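Local coordinates for protein cytolethal distending toxin subunit A (Haemophilus ducreyi, PDB 1SR4) that forms, probably together with subunit C, the lectin-like heterodimer required to deliver the genotoxic subunit B into host cells, at residues 71-76 / 97-102; 80-85 / 126-131; 121-126 / 176-181. All blocks are in the same frame, centred on the assembly; numbering follows the deposited sequence.

Contact 1 (71-76 / 97-102)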
loop_
_atom_site.group_PDB
_atom_site.type_symbol
_atom_site.label_atom_id
_atom_site.label_comp_id
_atom_site.label_asym_id
_atom_site.label_seq_id
_atom_site.Cartn_x
_atom_site.Cartn_y
_atom_site.Cartn_z
ATOM N N LEU A 71 -4.838 -17.531 -8.619
ATOM C CA LEU A 71 -4.862 -18.728 -7.787
ATOM C C LEU A 71 -6.333 -18.966 -7.435
ATOM O O LEU A 71 -7.008 -18.072 -6.921
ATOM C CB LEU A 71 -4.077 -18.518 -6.499
ATOM C CG LEU A 71 -4.048 -19.801 -5.644
ATOM C CD1 LEU A 71 -3.190 -20.903 -6.344
ATOM C CD2 LEU A 71 -3.478 -19.483 -4.266
ATOM N N THR A 72 -6.827 -20.171 -7.689
ATOM C CA THR A 72 -8.231 -20.434 -7.417
ATOM C C THR A 72 -8.583 -21.880 -7.081
ATOM O O THR A 72 -7.864 -22.825 -7.426
ATOM C CB THR A 72 -9.071 -20.038 -8.646
ATOM O OG1 THR A 72 -10.454 -20.247 -8.384
ATOM C CG2 THR A 72 -8.662 -20.872 -9.854
ATOM N N VAL A 73 -9.691 -22.016 -6.367
ATOM C CA VAL A 73 -10.251 -23.317 -6.051
ATOM C C VAL A 73 -10.807 -23.759 -7.406
ATOM O O VAL A 73 -11.171 -22.913 -8.232
ATOM C CB VAL A 73 -11.447 -23.169 -5.074
ATOM C CG1 VAL A 73 -12.353 -24.426 -5.136
ATOM C CG2 VAL A 73 -10.934 -22.910 -3.661
ATOM N N TRP A 74 -10.816 -25.058 -7.683
ATOM C CA TRP A 74 -11.427 -25.522 -8.928
ATOM C C TRP A 74 -12.511 -26.507 -8.451
ATOM O O TRP A 74 -13.689 -26.167 -8.457
ATOM C CB TRP A 74 -10.420 -26.207 -9.859
ATOM C CG TRP A 74 -11.074 -26.664 -11.117
ATOM C CD1 TRP A 74 -11.698 -25.881 -12.055
ATOM C CD2 TRP A 74 -11.252 -28.015 -11.545
ATOM N NE1 TRP A 74 -12.256 -26.667 -13.037
ATOM C CE2 TRP A 74 -11.998 -27.981 -12.750
ATOM C CE3 TRP A 74 -10.858 -29.256 -11.026
ATOM C CZ2 TRP A 74 -12.357 -29.144 -13.443
ATOM C CZ3 TRP A 74 -11.219 -30.418 -11.719
ATOM C CH2 TRP A 74 -11.959 -30.349 -12.912
ATOM N N ALA A 75 -12.111 -27.701 -8.004
ATOM C CA ALA A 75 -13.082 -28.673 -7.475
ATOM C C ALA A 75 -13.444 -28.122 -6.102
ATOM O O ALA A 75 -12.564 -27.857 -5.273
ATOM C CB ALA A 75 -12.447 -30.071 -7.349
ATOM N N LEU A 76 -14.736 -27.952 -5.864
ATOM C CA LEU A 76 -15.223 -27.364 -4.620
ATOM C C LEU A 76 -15.034 -28.126 -3.316
ATOM O O LEU A 76 -14.920 -27.504 -2.263
ATOM C CB LEU A 76 -16.709 -27.011 -4.766
ATOM C CG LEU A 76 -17.117 -26.085 -5.918
ATOM C CD1 LEU A 76 -18.639 -25.860 -5.875
ATOM C CD2 LEU A 76 -16.383 -24.752 -5.807
ATOM N N ARG A 97 -12.639 -17.571 -6.594
ATOM C CA ARG A 97 -11.360 -17.042 -7.098
ATOM C C ARG A 97 -10.768 -15.930 -6.225
ATOM O O ARG A 97 -9.618 -15.528 -6.421
ATOM C CB ARG A 97 -11.558 -16.511 -8.516
ATOM C CG ARG A 97 -11.917 -17.597 -9.529
ATOM C CD ARG A 97 -12.282 -16.972 -10.872
ATOM N NE ARG A 97 -13.445 -16.101 -10.737
ATOM C CZ ARG A 97 -13.834 -15.241 -11.672
ATOM N NH1 ARG A 97 -13.160 -15.143 -12.819
ATOM N NH2 ARG A 97 -14.876 -14.451 -11.449
ATOM N N ASN A 98 -11.553 -15.444 -5.264
ATOM C CA ASN A 98 -11.139 -14.365 -4.371
ATOM C C ASN A 98 -10.790 -14.856 -2.982
ATOM O O ASN A 98 -11.417 -15.769 -2.466
ATOM C CB ASN A 98 -12.248 -13.296 -4.253
ATOM C CG ASN A 98 -12.590 -12.673 -5.583
ATOM O OD1 ASN A 98 -11.700 -12.318 -6.354
ATOM N ND2 ASN A 98 -13.884 -12.533 -5.865
ATOM N N TRP A 99 -9.806 -14.202 -2.371
ATOM C CA TRP A 99 -9.347 -14.574 -1.051
ATOM C C TRP A 99 -9.207 -13.363 -0.152
ATOM O O TRP A 99 -8.987 -12.241 -0.622
ATOM C CB TRP A 99 -7.972 -15.246 -1.139
ATOM C CG TRP A 99 -7.902 -16.389 -2.111
ATOM C CD1 TRP A 99 -7.655 -16.316 -3.453
ATOM C CD2 TRP A 99 -8.083 -17.775 -1.806
ATOM N NE1 TRP A 99 -7.669 -17.580 -4.006
ATOM C CE2 TRP A 99 -7.924 -18.493 -3.014
ATOM C CE3 TRP A 99 -8.360 -18.481 -0.623
ATOM C CZ2 TRP A 99 -8.029 -19.889 -3.080
ATOM C CZ3 TRP A 99 -8.466 -19.875 -0.687
ATOM C CH2 TRP A 99 -8.299 -20.560 -1.911
ATOM N N LYS A 100 -9.325 -13.616 1.146
ATOM C CA LYS A 100 -9.139 -12.603 2.161
ATOM C C LYS A 100 -7.785 -12.958 2.791
ATOM O O LYS A 100 -7.582 -14.062 3.303
ATOM C CB LYS A 100 -10.245 -12.669 3.218
ATOM C CG LYS A 100 -9.975 -11.785 4.444
ATOM C CD LYS A 100 -11.055 -11.945 5.530
ATOM C CE LYS A 100 -12.387 -11.374 5.076
ATOM N NZ LYS A 100 -13.489 -11.522 6.095
ATOM N N MET A 101 -6.857 -12.021 2.726
ATOM C CA MET A 101 -5.524 -12.205 3.278
ATOM C C MET A 101 -5.485 -11.673 4.723
ATOM O O MET A 101 -5.736 -10.491 4.953
ATOM C CB MET A 101 -4.547 -11.426 2.410
ATOM C CG MET A 101 -3.167 -11.953 2.395
ATOM S SD MET A 101 -2.101 -10.990 1.284
ATOM C CE MET A 101 -0.781 -10.984 2.313
ATOM N N GLU A 102 -5.169 -12.542 5.681
ATOM C CA GLU A 102 -5.092 -12.167 7.095
ATOM C C GLU A 102 -3.772 -12.585 7.710
ATOM O O GLU A 102 -3.113 -13.515 7.229
ATOM C CB GLU A 102 -6.169 -12.865 7.927
ATOM C CG GLU A 102 -7.535 -12.894 7.322
ATOM C CD GLU A 102 -8.557 -13.567 8.227
ATOM O OE1 GLU A 102 -8.219 -14.562 8.903
ATOM O OE2 GLU A 102 -9.713 -13.103 8.251
HETATM O O HOH W 1 -6.820 -15.303 -6.704
#
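Trp99 meets Leu71 through its indole nitrogen. NE1 of Trp99 donates a hydrogen bond to the backbone O of Leu71 at 3.0 Å, and the N-H...O angle of 173° makes it nearly straight. The oxygen lies in the indole plane, at the ring edge. Seen from the carbonyl, the donor stands well above the peptide plane. Trp99 has CG anti to its carbonyl carbon (chi1 -52°), and from there the ring reaches across to strand 69-73.

A water shares the Leu71 oxygen. It donates to O of Leu71 and also to O of Arg97, 2.8 Å from each. The two carbonyls lie 3.7 Å apart, O to O, so the water joins two acceptors that could not bond each other directly. The Leu71 oxygen thus takes two protons, one from the indole and one from the water.

Farther round the ring, CG2 of Val73 packs 3.9 Å from CH2 of Trp99. The two side chains cross at about a right angle. Beside the indole contact, Thr72 and Arg97 run side by side, with OG1 of Thr72 3.2 Å from CG of Arg97. That hydroxyl donates to O of Val73 in its own segment, 2.8 Å away. The guanidinium group of Arg97 leads off to Gly94, Asn87 and Ser90.

The contact is buried and joins two two-stranded antiparallel sheets of the beta-trefoil, 69-73 with 82-86 and 99-103 with 110-114. Strand segments 71-73 and 99-102 run at 116° to each other, and no backbone hydrogen bond links the two segments directly. A side-chain donor and a water therefore satisfy main-chain oxygens in the interior, and the straight in-plane bond should fix the rotation of the indole.

Contact 2 (80-85 / 126-131)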
loop_
_atom_site.group_PDB
_atom_site.type_symbol
_atom_site.label_atom_id
_atom_site.label_comp_id
_atom_site.label_asym_id
_atom_site.label_seq_id
_atom_site.Cartn_x
_atom_site.Cartn_y
_atom_site.Cartn_z
ATOM N N ASN A 80 -9.102 -30.483 -2.274
ATOM C CA ASN A 80 -8.793 -30.616 -3.690
ATOM C C ASN A 80 -7.714 -29.593 -4.028
ATOM O O ASN A 80 -7.565 -28.584 -3.331
ATOM C CB ASN A 80 -10.038 -30.362 -4.531
ATOM C CG ASN A 80 -10.863 -31.605 -4.717
ATOM O OD1 ASN A 80 -10.457 -32.517 -5.434
ATOM N ND2 ASN A 80 -12.020 -31.656 -4.068
ATOM N N TRP A 81 -6.970 -29.863 -5.092
ATOM C CA TRP A 81 -5.894 -28.995 -5.525
ATOM C C TRP A 81 -6.380 -27.642 -6.034
ATOM O O TRP A 81 -7.457 -27.520 -6.615
ATOM C CB TRP A 81 -5.087 -29.622 -6.674
ATOM C CG TRP A 81 -4.388 -30.912 -6.404
ATOM C CD1 TRP A 81 -4.661 -32.127 -6.978
ATOM C CD2 TRP A 81 -3.244 -31.115 -5.559
ATOM N NE1 TRP A 81 -3.754 -33.070 -6.546
ATOM C CE2 TRP A 81 -2.873 -32.478 -5.677
ATOM C CE3 TRP A 81 -2.497 -30.281 -4.717
ATOM C CZ2 TRP A 81 -1.780 -33.024 -4.986
ATOM C CZ3 TRP A 81 -1.412 -30.824 -4.028
ATOM C CH2 TRP A 81 -1.065 -32.187 -4.171
ATOM N N LEU A 82 -5.537 -26.643 -5.826
ATOM C CA LEU A 82 -5.778 -25.293 -6.300
ATOM C C LEU A 82 -5.059 -25.223 -7.634
ATOM O O LEU A 82 -4.087 -25.941 -7.853
ATOM C CB LEU A 82 -5.153 -24.274 -5.335
ATOM C CG LEU A 82 -6.041 -23.540 -4.331
ATOM C CD1 LEU A 82 -7.124 -24.441 -3.759
ATOM C CD2 LEU A 82 -5.160 -22.940 -3.256
ATOM N N TRP A 83 -5.531 -24.344 -8.508
ATOM C CA TRP A 83 -4.951 -24.124 -9.823
ATOM C C TRP A 83 -4.923 -22.610 -10.035
ATOM O O TRP A 83 -5.263 -21.852 -9.133
ATOM C CB TRP A 83 -5.856 -24.750 -10.897
ATOM C CG TRP A 83 -5.971 -26.238 -10.758
ATOM C CD1 TRP A 83 -6.805 -26.930 -9.931
ATOM C CD2 TRP A 83 -5.142 -27.212 -11.403
ATOM N NE1 TRP A 83 -6.540 -28.284 -10.017
ATOM C CE2 TRP A 83 -5.523 -28.478 -10.913
ATOM C CE3 TRP A 83 -4.108 -27.131 -12.350
ATOM C CZ2 TRP A 83 -4.901 -29.669 -11.336
ATOM C CZ3 TRP A 83 -3.489 -28.313 -12.772
ATOM C CH2 TRP A 83 -3.888 -29.561 -12.261
ATOM N N ALA A 84 -4.511 -22.174 -11.216
ATOM C CA ALA A 84 -4.523 -20.752 -11.527
ATOM C C ALA A 84 -5.125 -20.560 -12.929
ATOM O O ALA A 84 -4.578 -21.041 -13.930
ATOM C CB ALA A 84 -3.135 -20.181 -11.464
ATOM N N TYR A 85 -6.267 -19.873 -12.968
ATOM C CA TYR A 85 -6.990 -19.570 -14.202
ATOM C C TYR A 85 -7.160 -18.069 -14.320
ATOM O O TYR A 85 -7.425 -17.397 -13.321
ATOM C CB TYR A 85 -8.426 -20.122 -14.168
ATOM C CG TYR A 85 -8.626 -21.598 -14.402
ATOM C CD1 TYR A 85 -9.222 -22.056 -15.584
ATOM C CD2 TYR A 85 -8.319 -22.532 -13.409
ATOM C CE1 TYR A 85 -9.519 -23.409 -15.762
ATOM C CE2 TYR A 85 -8.605 -23.875 -13.578
ATOM C CZ TYR A 85 -9.207 -24.306 -14.752
ATOM O OH TYR A 85 -9.514 -25.633 -14.890
ATOM N N ASN A 126 3.194 -31.621 -3.227
ATOM C CA ASN A 126 3.901 -30.699 -4.112
ATOM C C ASN A 126 3.018 -29.584 -4.664
ATOM O O ASN A 126 3.274 -29.091 -5.756
ATOM C CB ASN A 126 4.516 -31.436 -5.300
ATOM C CG ASN A 126 5.570 -32.442 -4.883
ATOM O OD1 ASN A 126 6.264 -32.255 -3.889
ATOM N ND2 ASN A 126 5.696 -33.513 -5.652
ATOM N N GLY A 127 1.987 -29.187 -3.924
ATOM C CA GLY A 127 1.111 -28.125 -4.403
ATOM C C GLY A 127 0.313 -27.461 -3.298
ATOM O O GLY A 127 0.728 -27.440 -2.147
ATOM N N LEU A 128 -0.846 -26.924 -3.647
ATOM C CA LEU A 128 -1.693 -26.265 -2.670
ATOM C C LEU A 128 -3.091 -26.850 -2.758
ATOM O O LEU A 128 -3.520 -27.247 -3.823
ATOM C CB LEU A 128 -1.780 -24.757 -2.965
ATOM C CG LEU A 128 -0.515 -23.891 -2.937
ATOM C CD1 LEU A 128 -0.877 -22.476 -3.419
ATOM C CD2 LEU A 128 0.079 -23.852 -1.514
ATOM N N ILE A 129 -3.795 -26.896 -1.630
ATOM C CA ILE A 129 -5.178 -27.368 -1.612
ATOM C C ILE A 129 -5.892 -26.332 -0.766
ATOM O O ILE A 129 -5.281 -25.345 -0.372
ATOM C CB ILE A 129 -5.315 -28.747 -0.914
ATOM C CG1 ILE A 129 -4.897 -28.633 0.558
ATOM C CG2 ILE A 129 -4.501 -29.801 -1.666
ATOM C CD1 ILE A 129 -5.091 -29.923 1.371
ATOM N N HIS A 130 -7.182 -26.527 -0.519
ATOM C CA HIS A 130 -7.919 -25.642 0.371
ATOM C C HIS A 130 -8.577 -26.589 1.376
ATOM O O HIS A 130 -8.992 -27.695 1.012
ATOM C CB HIS A 130 -8.957 -24.782 -0.388
ATOM C CG HIS A 130 -10.088 -25.556 -0.995
ATOM N ND1 HIS A 130 -11.370 -25.520 -0.490
ATOM C CD2 HIS A 130 -10.139 -26.347 -2.093
ATOM C CE1 HIS A 130 -12.163 -26.254 -1.250
ATOM N NE2 HIS A 130 -11.440 -26.768 -2.229
ATOM N N ASP A 131 -8.625 -26.191 2.644
ATOM C CA ASP A 131 -9.228 -27.026 3.685
ATOM C C ASP A 131 -9.689 -26.150 4.837
ATOM O O ASP A 131 -9.434 -24.931 4.859
ATOM C CB ASP A 131 -8.223 -28.070 4.200
ATOM C CG ASP A 131 -8.902 -29.280 4.872
ATOM O OD1 ASP A 131 -10.146 -29.376 4.877
ATOM O OD2 ASP A 131 -8.176 -30.151 5.381
HETATM O O HOH W 2 -1.628 -26.832 -6.347
#
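Strand 82-85 runs at 105° to strand 127-131, with a closest axis approach of 6.6 Å, and N of Leu82 donates to O of Leu128 at 2.9 Å. The N-H...O angle is 159°, and the donor stands above the carbonyl plane. CA of Trp81 also approaches this oxygen, in a C-H...O contact of 3.4 Å. A second such contact runs the other way, from CA of Ile129 to O of Asn80.

The Trp81 indole lies along the start of strand 127-131. Its benzo edge meets the Leu128 oxygen nearly in plane, with CE3 of Trp81 3.3 Å from that O. CZ3 of Trp81 comes within 3.7 Å of CA of Gly127. The methyl CG2 of Ile129 touches CE3 of Trp81 from an oblique direction.

Both segments belong to beta hairpins of the beta-trefoil, 69-73 with 82-86 and 120-124 with 127-131. Residues 80-85 also fall in the region inferred to mediate binding to target cells.

Leu82 is buried and points toward strand 127-131. Its CD2 packs on CB of Leu128 at 3.8 Å, while CD1 reaches CB of His130 at 3.9 Å. The first torsion of His130 (chi1 66°) sets CG between the backbone N and the carbonyl carbon and brings CD2 of the ring obliquely near CD1 of Leu82. ND1 of His130 bonds to Thr119. A water accepts from N of Leu128 at 2.8 Å and lies within hydrogen-bonding distance of O of Leu82.

Contact 3 (121-126 / 176-181)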
loop_
_atom_site.group_PDB
_atom_site.type_symbol
_atom_site.label_atom_id
_atom_site.label_comp_id
_atom_site.label_asym_id
_atom_site.label_seq_id
_atom_site.Cartn_x
_atom_site.Cartn_y
_atom_site.Cartn_z
ATOM N N VAL A 121 -6.109 -21.686 2.157
ATOM C CA VAL A 121 -5.083 -22.199 1.256
ATOM C C VAL A 121 -4.169 -22.996 2.166
ATOM O O VAL A 121 -3.844 -22.540 3.267
ATOM C CB VAL A 121 -4.256 -21.061 0.590
ATOM C CG1 VAL A 121 -2.997 -21.642 -0.043
ATOM C CG2 VAL A 121 -5.113 -20.329 -0.495
ATOM N N GLU A 122 -3.749 -24.177 1.716
ATOM C CA GLU A 122 -2.880 -25.033 2.534
ATOM C C GLU A 122 -1.814 -25.759 1.700
ATOM O O GLU A 122 -2.127 -26.360 0.669
ATOM C CB GLU A 122 -3.735 -26.075 3.264
ATOM C CG GLU A 122 -2.952 -26.883 4.294
ATOM C CD GLU A 122 -3.820 -27.828 5.099
ATOM O OE1 GLU A 122 -4.947 -27.440 5.496
ATOM O OE2 GLU A 122 -3.357 -28.967 5.353
ATOM N N ALA A 123 -0.557 -25.698 2.135
ATOM C CA ALA A 123 0.513 -26.383 1.426
ATOM C C ALA A 123 0.325 -27.872 1.700
ATOM O O ALA A 123 0.166 -28.284 2.858
ATOM C CB ALA A 123 1.881 -25.931 1.945
ATOM N N TYR A 124 0.349 -28.672 0.639
ATOM C CA TYR A 124 0.178 -30.120 0.755
ATOM C C TYR A 124 0.914 -30.827 -0.383
ATOM O O TYR A 124 0.723 -30.488 -1.562
ATOM C CB TYR A 124 -1.304 -30.489 0.710
ATOM C CG TYR A 124 -1.508 -31.981 0.613
ATOM C CD1 TYR A 124 -1.362 -32.793 1.738
ATOM C CD2 TYR A 124 -1.729 -32.590 -0.620
ATOM C CE1 TYR A 124 -1.420 -34.179 1.633
ATOM C CE2 TYR A 124 -1.792 -33.968 -0.743
ATOM C CZ TYR A 124 -1.632 -34.760 0.390
ATOM O OH TYR A 124 -1.661 -36.130 0.281
ATOM N N GLY A 125 1.756 -31.806 -0.038
ATOM C CA GLY A 125 2.506 -32.515 -1.059
ATOM C C GLY A 125 3.289 -31.516 -1.901
ATOM O O GLY A 125 3.984 -30.659 -1.349
ATOM N N ASN A 126 3.194 -31.621 -3.227
ATOM C CA ASN A 126 3.901 -30.699 -4.112
ATOM C C ASN A 126 3.018 -29.584 -4.664
ATOM O O ASN A 126 3.274 -29.091 -5.756
ATOM C CB ASN A 126 4.516 -31.436 -5.300
ATOM C CG ASN A 126 5.570 -32.442 -4.883
ATOM O OD1 ASN A 126 6.264 -32.255 -3.889
ATOM N ND2 ASN A 126 5.696 -33.513 -5.652
ATOM N N VAL A 176 -0.100 -25.306 -10.462
ATOM C CA VAL A 176 0.521 -24.712 -9.279
ATOM C C VAL A 176 1.230 -25.754 -8.415
ATOM O O VAL A 176 0.623 -26.715 -7.962
ATOM C CB VAL A 176 -0.549 -23.983 -8.444
ATOM C CG1 VAL A 176 0.089 -23.301 -7.244
ATOM C CG2 VAL A 176 -1.286 -22.950 -9.331
ATOM N N THR A 177 2.516 -25.545 -8.174
ATOM C CA THR A 177 3.288 -26.496 -7.392
ATOM C C THR A 177 4.117 -25.766 -6.355
ATOM O O THR A 177 4.076 -24.537 -6.266
ATOM C CB THR A 177 4.262 -27.283 -8.302
ATOM O OG1 THR A 177 5.128 -26.360 -8.978
ATOM C CG2 THR A 177 3.503 -28.087 -9.366
ATOM N N LEU A 178 4.868 -26.538 -5.574
ATOM C CA LEU A 178 5.770 -25.987 -4.576
ATOM C C LEU A 178 7.169 -26.486 -4.940
ATOM O O LEU A 178 7.355 -27.673 -5.209
ATOM C CB LEU A 178 5.402 -26.485 -3.182
ATOM C CG LEU A 178 4.125 -25.900 -2.588
ATOM C CD1 LEU A 178 3.831 -26.548 -1.241
ATOM C CD2 LEU A 178 4.314 -24.387 -2.434
ATOM N N SER A 179 8.145 -25.587 -4.993
ATOM C CA SER A 179 9.511 -26.006 -5.304
ATOM C C SER A 179 10.518 -25.057 -4.665
ATOM O O SER A 179 10.139 -24.068 -4.029
ATOM C CB SER A 179 9.735 -26.099 -6.825
ATOM O OG SER A 179 9.527 -24.846 -7.448
ATOM N N VAL A 180 11.803 -25.347 -4.833
ATOM C CA VAL A 180 12.832 -24.525 -4.220
ATOM C C VAL A 180 12.647 -23.051 -4.583
ATOM O O VAL A 180 12.375 -22.707 -5.737
ATOM C CB VAL A 180 14.257 -25.024 -4.623
ATOM C CG1 VAL A 180 14.448 -24.913 -6.130
ATOM C CG2 VAL A 180 15.315 -24.234 -3.887
ATOM N N CYS A 181 12.787 -22.181 -3.589
ATOM C CA CYS A 181 12.624 -20.748 -3.807
ATOM C C CYS A 181 13.811 -20.098 -4.489
ATOM O O CYS A 181 14.715 -19.629 -3.815
ATOM C CB CYS A 181 12.399 -20.034 -2.472
ATOM S SG CYS A 181 10.956 -20.622 -1.526
#
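Leu178 lays its CD1 methyl against the CB of Ala123, 3.8 Å away. The same CD1 also lies 4.1 Å from O of Gly125, so one branch of the leucine reaches both the end of strand 120-124 and the turn after it. Leu178 has CG anti to its carbonyl carbon (chi1 -72°) and an extended chi2, which carries CD1 out towards Ala123. Val163 of strand 162-165 also touches this side chain.

The polar link is made by the backbone. N of Leu178 donates to O of Asn126 at 3.0 Å. The bond is bent, with an N-H...O angle of 139°, and its donor stands far above the carbonyl plane. CA of Thr177 approaches the same oxygen at 3.1 Å in a C-H...O contact. CB of Thr177 lies 3.3 Å from this O as well. The Asn126 amide does its work elsewhere: OD1 accepts from Arg161.

The contact joins the turn of the 120-124/127-131 hairpin to strand 176-179 of the 162-165/176-179 hairpin, two antiparallel pairs of the ricin-type beta-trefoil. Cys181, at the far end of the second segment, forms a disulfide with Cys162, which further ties the latter hairpin together. Across the contact itself, one bent hydrogen bond, a C-H...O contact and a small methyl contact do the joining. The chemistry is that of a local link between hairpins, and strand-to-strand sheet pairing does not extend across it.

All three contacts lie in the beta-trefoil and join different hairpins. Contacts 1 and 2 have centres about 9 Å apart, as do contacts 2 and 3; those of contacts 1 and 3 are about 15 Å apart. Contacts 1 and 2 share the sheet of strands 69-73 and 82-86. Contacts 2 and 3 share Asn126 and the hairpin 120-124/127-131. Along the chain, the segments of contact 2 alternate with those of each other contact, while contact 1 closes before contact 3 opens. Val121 meets both Trp99 and Leu71, bringing contacts 1 and 3 together. Together the contacts tie successive and more distant hairpins into one compact domain.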